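Local coordinates for protein argonaute (Aquifex aeolicus, PDB 1YVU) that uses short single-stranded DNA guides to bind complementary target strands and cleave target RNA as a metal-dependent endonuclease, at residues F24-H28 with V78-R82; T50-E54 with F88-Q92; L100-L105 with L298-W303; V145-E149 with Y618-E622; L155-L159 with L286-L291. All coordinates share one frame; numbering follows the deposited sequence.

Contact 1. Residues F24-H28 with V78-R82; sequences FKPTH and VELKR
K25 and R82 face each other as an antiparallel hydrogen-bonded pair, with K25 N to R82 O and R82 N to K25 O both spanning 3.2 Å. The next step joins P26 to K81 as a non-hydrogen-bonded pair, their CA atoms 4.1 Å apart, a position whose N-H would not be used in pairing with strand 78-82. T27 N then bonds L80 O at 3.2 Å. End to end the two segments run 131° apart, and beyond T27 a side chain replaces the main chain: L80 N donates to H28 NE2 at 2.8 Å, nearly straight at 170° and in the plane of the imidazole. An accepting NE2 is consistent with a neutral ring whose proton sits on ND1. These bonds add the short strand 25-26 to one side of a three-stranded antiparallel sheet in the N-terminal domain, with strand 78-82 in the middle and strand 69-72 beyond it. The methyl CG2 of T27 rests over one face of the R82 guanidinium, 3.7 Å from R82 NH2, while T27 also packs against L80. On the face that carries P26, K81 runs past V38 and V42 of helix 32-46. A bend at its last torsion (chi4 66°) turns K81 NZ back to within 4.0 Å of F24 CB, the two side chains crossing at about a right angle. The ring of F24 also meets that of Y69.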
# COMPACT_ATOMS: atom_id res chain seq x y z
N PHE A 24 30.34 -17.04 11.25
CA PHE A 24 30.46 -17.71 9.95
C PHE A 24 30.63 -16.66 8.84
O PHE A 24 29.78 -15.79 8.71
CB PHE A 24 29.23 -18.60 9.67
CG PHE A 24 29.18 -19.87 10.48
CD1 PHE A 24 28.29 -20.00 11.55
CD2 PHE A 24 30.08 -20.93 10.23
CE1 PHE A 24 28.30 -21.17 12.38
CE2 PHE A 24 30.09 -22.11 11.05
CZ PHE A 24 29.21 -22.22 12.12
N LYS A 25 31.74 -16.70 8.12
CA LYS A 25 31.96 -15.77 7.01
C LYS A 25 32.15 -16.62 5.74
O LYS A 25 32.77 -17.70 5.82
CB LYS A 25 33.18 -14.87 7.27
CG LYS A 25 33.12 -13.51 6.56
CD LYS A 25 34.51 -12.95 6.24
CE LYS A 25 34.44 -11.59 5.56
NZ LYS A 25 35.77 -11.11 5.13
N PRO A 26 31.58 -16.20 4.56
CA PRO A 26 31.74 -16.99 3.33
C PRO A 26 33.17 -16.97 2.80
O PRO A 26 33.95 -16.07 3.12
CB PRO A 26 30.80 -16.30 2.34
CG PRO A 26 29.79 -15.66 3.22
CD PRO A 26 30.64 -15.09 4.30
N THR A 27 33.52 -18.00 2.03
CA THR A 27 34.86 -18.03 1.46
C THR A 27 34.82 -17.35 0.08
O THR A 27 35.86 -17.06 -0.52
CB THR A 27 35.42 -19.47 1.37
OG1 THR A 27 34.76 -20.31 2.32
CG2 THR A 27 36.91 -19.50 1.71
N HIS A 28 33.60 -17.03 -0.35
CA HIS A 28 33.34 -16.36 -1.63
C HIS A 28 33.02 -14.87 -1.41
O HIS A 28 33.66 -14.22 -0.58
CB HIS A 28 32.19 -17.01 -2.42
CG HIS A 28 31.79 -18.38 -1.97
ND1 HIS A 28 31.82 -19.48 -2.80
CD2 HIS A 28 31.22 -18.81 -0.81
CE1 HIS A 28 31.30 -20.52 -2.19
NE2 HIS A 28 30.92 -20.14 -0.98
N VAL A 78 25.83 -23.29 -4.57
CA VAL A 78 26.20 -23.79 -3.25
C VAL A 78 27.10 -22.73 -2.62
O VAL A 78 27.83 -22.01 -3.32
CB VAL A 78 26.95 -25.15 -3.30
CG1 VAL A 78 26.83 -25.84 -1.94
CG2 VAL A 78 26.39 -26.04 -4.38
N GLU A 79 26.94 -22.56 -1.30
CA GLU A 79 27.69 -21.58 -0.52
C GLU A 79 28.39 -22.17 0.69
O GLU A 79 27.77 -22.85 1.49
CB GLU A 79 26.76 -20.45 -0.04
CG GLU A 79 26.22 -19.52 -1.14
CD GLU A 79 24.75 -19.79 -1.49
OE1 GLU A 79 23.98 -20.27 -0.62
OE2 GLU A 79 24.36 -19.51 -2.65
N LEU A 80 29.69 -21.91 0.81
CA LEU A 80 30.46 -22.40 1.94
C LEU A 80 30.89 -21.26 2.85
O LEU A 80 31.12 -20.12 2.41
CB LEU A 80 31.62 -23.33 1.51
CG LEU A 80 33.10 -22.98 1.37
CD1 LEU A 80 33.92 -24.22 1.47
CD2 LEU A 80 33.40 -22.31 0.05
N LYS A 81 30.84 -21.54 4.15
CA LYS A 81 31.20 -20.59 5.18
C LYS A 81 31.74 -21.30 6.40
O LYS A 81 31.23 -22.37 6.77
CB LYS A 81 30.01 -19.70 5.55
CG LYS A 81 28.69 -20.31 5.33
CD LYS A 81 27.61 -19.35 5.51
CE LYS A 81 26.45 -20.15 5.94
NZ LYS A 81 26.75 -20.72 7.29
N ARG A 82 32.79 -20.72 7.00
CA ARG A 82 33.46 -21.28 8.17
C ARG A 82 33.70 -20.25 9.30
O ARG A 82 32.90 -19.36 9.44
CB ARG A 82 34.75 -22.04 7.74
CG ARG A 82 35.50 -21.49 6.51
CD ARG A 82 36.63 -22.43 6.01
NE ARG A 82 36.57 -22.69 4.56
CZ ARG A 82 37.62 -22.89 3.76
NH1 ARG A 82 38.86 -22.87 4.23
NH2 ARG A 82 37.43 -23.06 2.45

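Contact 2. Residues T50-E54 with F88-Q92; sequences TFRRE and FRGFQ
F51 reaches F88 with the far end of its ring, CZ coming to 3.8 Å from F88 CE1. The two rings are oblique, their planes 62° apart and their centroids separated by 5.7 Å. CG of F51 sits between its own backbone N and carbonyl carbon (chi1 75°), which carries the ring out toward the loop 88-92. The next side chain to cross is R53, which has the largest share of the contact. Its aliphatic part passes the edge of the F51 ring, where R53 CG lies in the ring plane, and the chain then bends at chi3 to bring the guanidinium between F88 and Q92. R53 NH2 stands 3.5 Å from F88 CD1. G90 O lies 2.8 Å from R53 NH2 at the edge of the guanidinium, near its plane, but the angle is too poor for a hydrogen bond. The Q92 amide lies over one guanidinium face, offset toward the rim; it is turned only 17° from that plane and has NE2 3.8 Å from R53 NE. F88 itself is held inside its loop: G90 N lies over the centre of one face of its ring, and F88 CZ sits above the middle of the F91 ring. Within the N-terminal domain, this loop leads from strand 86-87 into helix 94-107. That helix packs on F51 through L100 and ties down the backbone of R52 through R95 and E99. Strand 56-59 pairs with strand 50-53 and supplies W58, whose indole meets the F51 ring and makes a cation-pi contact with R53.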
# COMPACT_ATOMS: atom_id res chain seq x y z
N THR A 50 20.05 -16.54 14.21
CA THR A 50 21.13 -15.90 13.50
C THR A 50 20.85 -14.49 13.08
O THR A 50 19.71 -14.11 12.86
CB THR A 50 21.44 -16.76 12.20
OG1 THR A 50 21.75 -18.11 12.58
CG2 THR A 50 22.61 -16.21 11.37
N PHE A 51 21.91 -13.69 13.03
CA PHE A 51 21.82 -12.33 12.52
C PHE A 51 23.00 -12.07 11.58
O PHE A 51 24.04 -12.74 11.68
CB PHE A 51 21.62 -11.25 13.62
CG PHE A 51 22.84 -10.93 14.45
CD1 PHE A 51 23.79 -9.99 14.00
CD2 PHE A 51 23.01 -11.50 15.72
CE1 PHE A 51 24.89 -9.61 14.79
CE2 PHE A 51 24.11 -11.13 16.53
CZ PHE A 51 25.05 -10.18 16.07
N ARG A 52 22.83 -11.10 10.70
CA ARG A 52 23.83 -10.72 9.71
C ARG A 52 24.52 -9.39 10.06
O ARG A 52 23.90 -8.33 9.99
CB ARG A 52 23.16 -10.64 8.33
CG ARG A 52 24.08 -10.70 7.11
CD ARG A 52 23.44 -10.00 5.93
NE ARG A 52 23.78 -8.58 5.94
CZ ARG A 52 22.92 -7.58 5.73
NH1 ARG A 52 21.64 -7.83 5.48
NH2 ARG A 52 23.34 -6.32 5.82
N ARG A 53 25.80 -9.47 10.44
CA ARG A 53 26.63 -8.30 10.76
C ARG A 53 27.53 -8.15 9.54
O ARG A 53 28.54 -8.83 9.41
CB ARG A 53 27.46 -8.56 12.03
CG ARG A 53 27.63 -7.35 12.96
CD ARG A 53 28.30 -7.70 14.31
NE ARG A 53 27.41 -7.49 15.46
CZ ARG A 53 27.81 -7.44 16.73
NH1 ARG A 53 29.08 -7.59 17.06
NH2 ARG A 53 26.92 -7.23 17.68
N GLU A 54 27.09 -7.29 8.61
CA GLU A 54 27.77 -7.02 7.33
C GLU A 54 28.05 -8.30 6.50
O GLU A 54 27.18 -8.75 5.76
CB GLU A 54 29.04 -6.14 7.50
CG GLU A 54 28.85 -4.72 8.13
CD GLU A 54 28.26 -3.64 7.21
OE1 GLU A 54 28.41 -3.71 5.97
OE2 GLU A 54 27.65 -2.68 7.75
N PHE A 88 29.26 -11.36 21.99
CA PHE A 88 28.26 -10.33 21.67
C PHE A 88 28.07 -9.13 22.62
O PHE A 88 27.71 -9.29 23.79
CB PHE A 88 26.93 -11.07 21.44
CG PHE A 88 25.75 -10.19 21.13
CD1 PHE A 88 25.59 -9.62 19.86
CD2 PHE A 88 24.75 -9.98 22.10
CE1 PHE A 88 24.45 -8.85 19.56
CE2 PHE A 88 23.60 -9.21 21.80
CZ PHE A 88 23.46 -8.65 20.54
N ARG A 89 28.20 -7.92 22.08
CA ARG A 89 28.05 -6.69 22.86
C ARG A 89 27.01 -5.71 22.29
O ARG A 89 27.36 -4.58 21.88
CB ARG A 89 29.41 -5.98 22.99
CG ARG A 89 30.54 -6.88 23.50
CD ARG A 89 31.73 -6.11 24.02
NE ARG A 89 31.39 -5.24 25.14
CZ ARG A 89 31.01 -5.65 26.35
NH1 ARG A 89 30.91 -6.94 26.65
NH2 ARG A 89 30.70 -4.75 27.27
N GLY A 90 25.73 -6.14 22.29
CA GLY A 90 24.63 -5.32 21.76
C GLY A 90 24.53 -5.32 20.24
O GLY A 90 25.39 -5.89 19.57
N PHE A 91 23.49 -4.69 19.68
CA PHE A 91 23.32 -4.65 18.22
C PHE A 91 23.78 -3.33 17.64
O PHE A 91 23.86 -2.32 18.34
CB PHE A 91 21.86 -4.83 17.82
CG PHE A 91 21.19 -6.02 18.41
CD1 PHE A 91 20.47 -5.92 19.62
CD2 PHE A 91 21.23 -7.27 17.75
CE1 PHE A 91 19.79 -7.05 20.17
CE2 PHE A 91 20.55 -8.41 18.28
CZ PHE A 91 19.83 -8.29 19.49
N GLN A 92 23.98 -3.34 16.32
CA GLN A 92 24.40 -2.16 15.54
C GLN A 92 23.23 -1.64 14.67
O GLN A 92 23.18 -0.46 14.28
CB GLN A 92 25.58 -2.52 14.64
CG GLN A 92 26.71 -3.26 15.38
CD GLN A 92 27.91 -3.55 14.51
OE1 GLN A 92 27.88 -3.35 13.28
NE2 GLN A 92 28.99 -4.03 15.13

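Contact 3. Residues L100-L105 with L298-W303; sequences LFRDFL and LRDYGW
F104 presents one face of its ring to the indole edge of W303, with W303 NE1 3.4 Å from F104 CD1 and offset toward the rim. This pair is edge-to-face, the planes at 73°, so the indole N-H side is turned to a pi cloud. W303 in turn offers a face to F101: the edge of the phenyl ring meets the six-membered indole ring, F101 CD1 standing 3.8 Å from W303 CE3. The indole is thus wedged between two phenylalanines one helical turn apart, and W303 CH2 comes 3.6 Å from F101 CB. Y301 completes the aromatic cluster, laying its CB 3.6 Å from F104 CE2 with the two rings oblique. L298 packs against both phenylalanines by dividing its methyls, CD1 going to F101 CE1 at 3.5 Å and CD2 to F104 CB at 3.8 Å. CG of F101 stands opposite its backbone N (chi1 -177°), which directs the ring to L298 and W303 together. W303 is brought round by a Schellman motif at G302, with W303 N bonding back to L298 O and G302 N, weakly, to R299 O. The contact packs helix 94-107 of the N-terminal domain against the C-terminal part of helix 280-299 in linker L2 and the turn after it. Strand 9-14 lies alongside both, with Y14 stacked on the indole of W303 and I12 touching F101 and W303.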
# COMPACT_ATOMS: atom_id res chain seq x y z
N LEU A 100 17.43 -11.71 14.57
CA LEU A 100 17.63 -12.59 15.72
C LEU A 100 16.31 -12.83 16.49
O LEU A 100 15.93 -13.99 16.68
CB LEU A 100 18.73 -12.02 16.63
CG LEU A 100 19.29 -13.05 17.62
CD1 LEU A 100 20.40 -13.79 16.95
CD2 LEU A 100 19.76 -12.42 18.95
N PHE A 101 15.56 -11.77 16.80
CA PHE A 101 14.28 -11.91 17.51
C PHE A 101 13.31 -12.90 16.84
O PHE A 101 12.77 -13.78 17.51
CB PHE A 101 13.59 -10.53 17.67
CG PHE A 101 12.28 -10.56 18.47
CD1 PHE A 101 12.27 -10.81 19.87
CD2 PHE A 101 11.05 -10.34 17.82
CE1 PHE A 101 11.04 -10.83 20.61
CE2 PHE A 101 9.81 -10.36 18.56
CZ PHE A 101 9.82 -10.61 19.95
N ARG A 102 13.13 -12.75 15.52
CA ARG A 102 12.23 -13.58 14.72
C ARG A 102 12.51 -15.07 14.81
O ARG A 102 11.61 -15.89 15.01
CB ARG A 102 12.29 -13.16 13.26
CG ARG A 102 11.50 -11.92 12.95
CD ARG A 102 11.46 -11.70 11.45
NE ARG A 102 10.55 -10.60 11.11
CZ ARG A 102 10.60 -9.90 9.98
NH1 ARG A 102 11.51 -10.16 9.05
NH2 ARG A 102 9.75 -8.89 9.79
N ASP A 103 13.79 -15.41 14.74
CA ASP A 103 14.26 -16.78 14.82
C ASP A 103 14.03 -17.37 16.19
O ASP A 103 14.06 -18.59 16.36
CB ASP A 103 15.75 -16.83 14.43
CG ASP A 103 16.00 -16.49 12.94
OD1 ASP A 103 15.04 -16.34 12.14
OD2 ASP A 103 17.20 -16.37 12.56
N PHE A 104 13.81 -16.51 17.17
CA PHE A 104 13.52 -16.99 18.51
C PHE A 104 12.06 -17.38 18.57
O PHE A 104 11.74 -18.42 19.11
CB PHE A 104 13.82 -15.93 19.55
CG PHE A 104 15.19 -16.04 20.12
CD1 PHE A 104 16.21 -15.23 19.65
CD2 PHE A 104 15.46 -16.97 21.13
CE1 PHE A 104 17.50 -15.34 20.17
CE2 PHE A 104 16.75 -17.09 21.67
CZ PHE A 104 17.78 -16.27 21.18
N LEU A 105 11.20 -16.59 17.92
CA LEU A 105 9.75 -16.83 17.86
C LEU A 105 9.44 -18.13 17.13
O LEU A 105 8.39 -18.77 17.33
CB LEU A 105 9.05 -15.68 17.12
CG LEU A 105 9.36 -14.27 17.59
CD1 LEU A 105 8.53 -13.32 16.80
CD2 LEU A 105 9.05 -14.13 19.08
N LEU A 298 10.71 -16.13 25.94
CA LEU A 298 12.01 -15.50 25.68
C LEU A 298 12.82 -14.80 26.80
O LEU A 298 13.99 -14.45 26.58
CB LEU A 298 11.89 -14.58 24.46
CG LEU A 298 11.21 -14.96 23.13
CD1 LEU A 298 11.56 -13.94 22.09
CD2 LEU A 298 11.62 -16.31 22.59
N ARG A 299 12.24 -14.66 27.99
CA ARG A 299 12.88 -14.03 29.18
C ARG A 299 14.15 -14.77 29.58
O ARG A 299 15.14 -14.18 30.00
CB ARG A 299 11.92 -14.11 30.38
CG ARG A 299 11.63 -12.82 31.13
CD ARG A 299 10.78 -13.14 32.38
NE ARG A 299 9.42 -13.67 32.09
CZ ARG A 299 8.80 -14.68 32.73
NH1 ARG A 299 9.39 -15.36 33.72
NH2 ARG A 299 7.52 -14.93 32.47
N ASP A 300 14.06 -16.09 29.46
CA ASP A 300 15.12 -17.03 29.79
C ASP A 300 16.24 -16.98 28.76
O ASP A 300 17.39 -17.33 29.04
CB ASP A 300 14.52 -18.44 29.89
CG ASP A 300 13.52 -18.58 31.06
OD1 ASP A 300 13.34 -17.62 31.86
OD2 ASP A 300 12.92 -19.67 31.21
N TYR A 301 15.91 -16.43 27.59
CA TYR A 301 16.85 -16.32 26.48
C TYR A 301 17.52 -14.96 26.44
O TYR A 301 18.43 -14.72 25.64
CB TYR A 301 16.13 -16.69 25.18
CG TYR A 301 15.66 -18.13 25.21
CD1 TYR A 301 14.42 -18.48 25.77
CD2 TYR A 301 16.51 -19.18 24.77
CE1 TYR A 301 14.04 -19.85 25.92
CE2 TYR A 301 16.13 -20.56 24.92
CZ TYR A 301 14.90 -20.88 25.50
OH TYR A 301 14.57 -22.19 25.73
N GLY A 302 17.11 -14.13 27.39
CA GLY A 302 17.64 -12.78 27.56
C GLY A 302 16.85 -11.63 26.97
O GLY A 302 17.36 -10.51 26.90
N TRP A 303 15.60 -11.88 26.58
CA TRP A 303 14.74 -10.86 25.97
C TRP A 303 13.73 -10.16 26.87
O TRP A 303 12.99 -10.81 27.61
CB TRP A 303 13.96 -11.45 24.80
CG TRP A 303 14.75 -11.79 23.61
CD1 TRP A 303 15.26 -13.01 23.32
CD2 TRP A 303 15.12 -10.92 22.52
NE1 TRP A 303 15.91 -12.97 22.11
CE2 TRP A 303 15.84 -11.70 21.59
CE3 TRP A 303 14.89 -9.54 22.24
CZ2 TRP A 303 16.37 -11.17 20.39
CZ3 TRP A 303 15.43 -9.00 21.02
CH2 TRP A 303 16.16 -9.83 20.12

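Contact 4. Residues V145-E149 with Y618-E622; sequences VLKSE and YKLSE
S621 N donates to K147 O at 3.1 Å, a main-chain bond between the two segments. A water doubles the link, accepting from K147 N at 2.9 Å and hydrogen-bonded to S621 OG at 3.1 Å. Farther along, E149 OE2 and K619 NZ make a salt bridge, weak as a hydrogen bond at 3.5 Å; the other carboxylate oxygen, OE1, is held by K313. Both chains are nearly extended, with CG of E149 anti to its backbone N (chi1 -170°), and K619 bends only at its last torsion to turn NZ toward the carboxylate. Between these polar ends, S148 and L620 form a single backbone bridge, CA to CA 4.3 Å, the end-to-end directions of the touching parts being 94° apart. S148 OG is turned back to G151 N and Y152 N in its own turn, while S148 CB meets Y618 OH at 3.5 Å, at the edge of the tyrosine ring. Packing continues where L146 CD1 touches L620 CD1 at 3.8 Å, and where the carbon chain of K147 runs over S621, K147 CB 3.6 Å from S621 OG. Strand 134-147 belongs to linker L1 and the crossing segment to the PIWI box, so this is a seam between the PAZ lobe and the PIWI lobe. Its mixture of a main-chain bond, a bridging water, a long ion pair and a small leucine contact is consistent with a largely polar junction in which one water takes part.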
# COMPACT_ATOMS: atom_id res chain seq x y z
N VAL A 145 11.25 -4.85 14.00
CA VAL A 145 11.96 -4.07 15.00
C VAL A 145 12.38 -2.73 14.41
O VAL A 145 13.10 -2.69 13.42
CB VAL A 145 13.17 -4.82 15.59
CG1 VAL A 145 14.01 -3.89 16.45
CG2 VAL A 145 12.68 -6.01 16.42
N LEU A 146 11.84 -1.66 14.99
CA LEU A 146 12.11 -0.27 14.59
C LEU A 146 12.99 0.39 15.63
O LEU A 146 13.31 -0.22 16.64
CB LEU A 146 10.81 0.52 14.41
CG LEU A 146 9.64 -0.01 13.56
CD1 LEU A 146 8.78 1.15 13.18
CD2 LEU A 146 10.11 -0.75 12.29
N LYS A 147 13.36 1.64 15.39
CA LYS A 147 14.26 2.38 16.28
C LYS A 147 13.63 3.71 16.52
O LYS A 147 13.33 4.42 15.55
CB LYS A 147 15.58 2.62 15.57
CG LYS A 147 16.75 3.04 16.42
CD LYS A 147 17.99 3.22 15.55
CE LYS A 147 19.09 3.94 16.30
NZ LYS A 147 20.19 4.32 15.37
N SER A 148 13.54 4.09 17.79
CA SER A 148 12.95 5.38 18.16
C SER A 148 13.84 6.58 17.83
O SER A 148 14.97 6.43 17.32
CB SER A 148 12.59 5.39 19.66
OG SER A 148 13.74 5.26 20.49
N GLU A 149 13.32 7.77 18.11
CA GLU A 149 14.01 9.03 17.88
C GLU A 149 15.24 9.07 18.80
O GLU A 149 16.37 9.28 18.33
CB GLU A 149 13.05 10.19 18.22
CG GLU A 149 13.54 11.58 17.80
CD GLU A 149 12.70 12.73 18.37
OE1 GLU A 149 11.80 12.49 19.20
OE2 GLU A 149 12.97 13.88 17.96
N TYR A 618 4.52 9.99 15.99
CA TYR A 618 5.54 9.30 16.78
C TYR A 618 6.72 9.46 15.85
O TYR A 618 6.59 9.23 14.65
CB TYR A 618 5.24 7.80 17.04
CG TYR A 618 6.25 7.16 18.00
CD1 TYR A 618 6.04 7.20 19.39
CD2 TYR A 618 7.50 6.69 17.54
CE1 TYR A 618 7.05 6.82 20.31
CE2 TYR A 618 8.53 6.31 18.45
CZ TYR A 618 8.29 6.38 19.84
OH TYR A 618 9.29 6.02 20.73
N LYS A 619 7.87 9.86 16.39
CA LYS A 619 9.05 10.04 15.55
C LYS A 619 10.11 8.94 15.74
O LYS A 619 10.37 8.49 16.86
CB LYS A 619 9.63 11.45 15.76
CG LYS A 619 10.66 11.91 14.73
CD LYS A 619 11.08 13.37 14.96
CE LYS A 619 12.15 13.77 13.97
NZ LYS A 619 13.46 14.28 14.55
N LEU A 620 10.63 8.46 14.60
CA LEU A 620 11.66 7.42 14.55
C LEU A 620 13.06 7.98 14.25
O LEU A 620 13.26 9.21 14.22
CB LEU A 620 11.26 6.33 13.56
CG LEU A 620 9.95 5.66 13.92
CD1 LEU A 620 9.40 4.85 12.77
CD2 LEU A 620 10.15 4.80 15.17
N SER A 621 14.02 7.08 14.04
CA SER A 621 15.43 7.44 13.82
C SER A 621 15.83 8.27 12.62
O SER A 621 16.02 9.48 12.74
CB SER A 621 16.32 6.19 13.92
OG SER A 621 15.87 5.15 13.07
N GLU A 622 15.97 7.61 11.46
CA GLU A 622 16.39 8.23 10.20
C GLU A 622 15.31 9.13 9.57
O GLU A 622 14.92 8.96 8.40
CB GLU A 622 16.83 7.12 9.23
CG GLU A 622 17.88 6.12 9.77
CD GLU A 622 17.80 4.75 9.10
OE1 GLU A 622 17.18 4.62 8.01
OE2 GLU A 622 18.36 3.78 9.68
O HOH W 1 13.46 3.25 12.94

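Contact 5. Residues L155-L159 with L286-L291; sequences LHLDL and LIRYIL
The carboxylate of D158 is the flat group nearest the helix, its OD1 lying 4.2 Å from I287 CD1 although CB leaves the backbone in the direction away from the helix. That oxygen accepts from L159 N at 2.8 Å on its anti side, the donor 17° out of the carboxylate plane, and it also forms a salt bridge with R605; the two interactions should fix how the group is turned. The rest is mostly aliphatic. L157 carries the largest share on the strand: its CD2 meets CD2 of L291 at 3.5 Å as the two leucines lie alongside each other, pointing opposite ways, and L157 O lies against I287 CD1 at 3.7 Å. Helix 280-299 of linker L2 here lies across strand 153-165 of linker L1, the axes of these short segments 8.5 Å apart at closest and their N-to-C directions 119° apart, so a helix packs on one face of the five-stranded antiparallel sheet that includes strands 9-14 and 134-147. L155, L157 and L159 all point to that helix. L159, with CG anti to the backbone N (chi1 -177°), spreads its methyls over one turn, CD2 to L286 CG at 3.7 Å and CD1 to I290 CD1 at 4.1 Å. L155 closes the row more loosely, CD2 standing 4.5 Å from L291 CD2. F114 of helix 110-126 covers L286 and I290 from beyond the contact, while Y10 of strand 9-14 touches I287 and L291.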
# COMPACT_ATOMS: atom_id res chain seq x y z
N LEU A 155 9.59 -2.91 19.40
CA LEU A 155 9.02 -4.04 18.72
C LEU A 155 7.67 -3.56 18.28
O LEU A 155 6.86 -3.07 19.08
CB LEU A 155 8.88 -5.28 19.59
CG LEU A 155 8.21 -6.47 18.87
CD1 LEU A 155 9.04 -6.99 17.69
CD2 LEU A 155 7.99 -7.57 19.85
N HIS A 156 7.58 -3.49 16.96
CA HIS A 156 6.36 -3.13 16.29
C HIS A 156 5.67 -4.48 16.13
O HIS A 156 6.20 -5.38 15.45
CB HIS A 156 6.66 -2.51 14.93
CG HIS A 156 5.48 -2.42 14.03
ND1 HIS A 156 4.18 -2.56 14.48
CD2 HIS A 156 5.40 -2.28 12.68
CE1 HIS A 156 3.35 -2.52 13.45
NE2 HIS A 156 4.06 -2.35 12.35
N LEU A 157 4.52 -4.61 16.79
CA LEU A 157 3.74 -5.84 16.74
C LEU A 157 2.27 -5.60 16.40
O LEU A 157 1.58 -4.81 17.04
CB LEU A 157 3.89 -6.59 18.06
CG LEU A 157 3.12 -7.87 18.41
CD1 LEU A 157 3.11 -8.90 17.31
CD2 LEU A 157 3.79 -8.43 19.62
N ASP A 158 1.81 -6.33 15.39
CA ASP A 158 0.43 -6.21 14.96
C ASP A 158 -0.18 -7.59 14.73
O ASP A 158 0.53 -8.61 14.71
CB ASP A 158 0.35 -5.39 13.66
CG ASP A 158 -0.91 -4.52 13.57
OD1 ASP A 158 -1.98 -4.90 14.12
OD2 ASP A 158 -0.82 -3.45 12.93
N LEU A 159 -1.50 -7.58 14.56
CA LEU A 159 -2.33 -8.75 14.31
C LEU A 159 -3.32 -8.41 13.21
O LEU A 159 -4.17 -7.53 13.37
CB LEU A 159 -3.08 -9.17 15.57
CG LEU A 159 -3.91 -10.43 15.42
CD1 LEU A 159 -3.02 -11.65 15.48
CD2 LEU A 159 -4.92 -10.47 16.50
N LEU A 286 -5.34 -7.73 22.48
CA LEU A 286 -4.94 -8.97 21.82
C LEU A 286 -3.44 -8.92 21.62
O LEU A 286 -2.75 -9.85 21.99
CB LEU A 286 -5.63 -9.11 20.47
CG LEU A 286 -6.16 -10.45 19.99
CD1 LEU A 286 -5.82 -11.59 20.94
CD2 LEU A 286 -7.66 -10.31 19.73
N ILE A 287 -2.96 -7.81 21.06
CA ILE A 287 -1.53 -7.57 20.87
C ILE A 287 -0.91 -7.73 22.25
O ILE A 287 0.07 -8.46 22.40
CB ILE A 287 -1.28 -6.15 20.31
CG1 ILE A 287 -1.65 -6.13 18.83
CG2 ILE A 287 0.15 -5.64 20.58
CD1 ILE A 287 -1.90 -4.73 18.34
N ARG A 288 -1.58 -7.15 23.28
CA ARG A 288 -1.14 -7.23 24.68
C ARG A 288 -1.16 -8.67 25.15
O ARG A 288 -0.37 -9.03 26.00
CB ARG A 288 -1.99 -6.39 25.64
CG ARG A 288 -1.76 -4.88 25.58
CD ARG A 288 -2.79 -4.14 26.43
NE ARG A 288 -2.82 -2.70 26.15
CZ ARG A 288 -2.88 -1.75 27.07
NH1 ARG A 288 -2.94 -2.04 28.37
NH2 ARG A 288 -2.83 -0.48 26.70
N TYR A 289 -2.01 -9.51 24.58
CA TYR A 289 -2.04 -10.91 25.00
C TYR A 289 -0.90 -11.70 24.33
O TYR A 289 -0.33 -12.59 24.93
CB TYR A 289 -3.42 -11.55 24.71
CG TYR A 289 -3.63 -12.96 25.27
CD1 TYR A 289 -3.81 -13.19 26.66
CD2 TYR A 289 -3.69 -14.08 24.40
CE1 TYR A 289 -4.04 -14.52 27.17
CE2 TYR A 289 -3.92 -15.40 24.89
CZ TYR A 289 -4.10 -15.62 26.27
OH TYR A 289 -4.35 -16.90 26.72
N ILE A 290 -0.55 -11.31 23.10
CA ILE A 290 0.51 -11.96 22.32
C ILE A 290 1.88 -11.70 22.96
O ILE A 290 2.72 -12.61 23.05
CB ILE A 290 0.53 -11.44 20.86
CG1 ILE A 290 -0.87 -11.52 20.27
CG2 ILE A 290 1.46 -12.28 19.99
CD1 ILE A 290 -1.06 -10.84 18.94
N LEU A 291 2.08 -10.47 23.41
CA LEU A 291 3.31 -10.02 24.06
C LEU A 291 3.67 -10.85 25.28
O LEU A 291 4.81 -11.30 25.41
CB LEU A 291 3.17 -8.59 24.55
CG LEU A 291 3.44 -7.37 23.70
CD1 LEU A 291 3.62 -6.24 24.69
CD2 LEU A 291 4.71 -7.55 22.91

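How the contacts relate
Contacts 3 and 5 are buried and use the same helix, 280-299. One is chiefly aromatic against a helix of the N-terminal domain, the other aliphatic against the linker sheet, and they meet where F101 packs on L155. Contact 2 is partly buried and adjoins contact 3 through F91 with W303 and a probable hydrogen bond from T50 N to D103 OD2. Contact 4 shares the linker sheet with contact 5, V145 touching L155, but reaches across to the PIWI domain with mostly polar chemistry. Contact 1 stands apart on the surface, its centre about 18 Å from that of contact 2, and relies on backbone pairing.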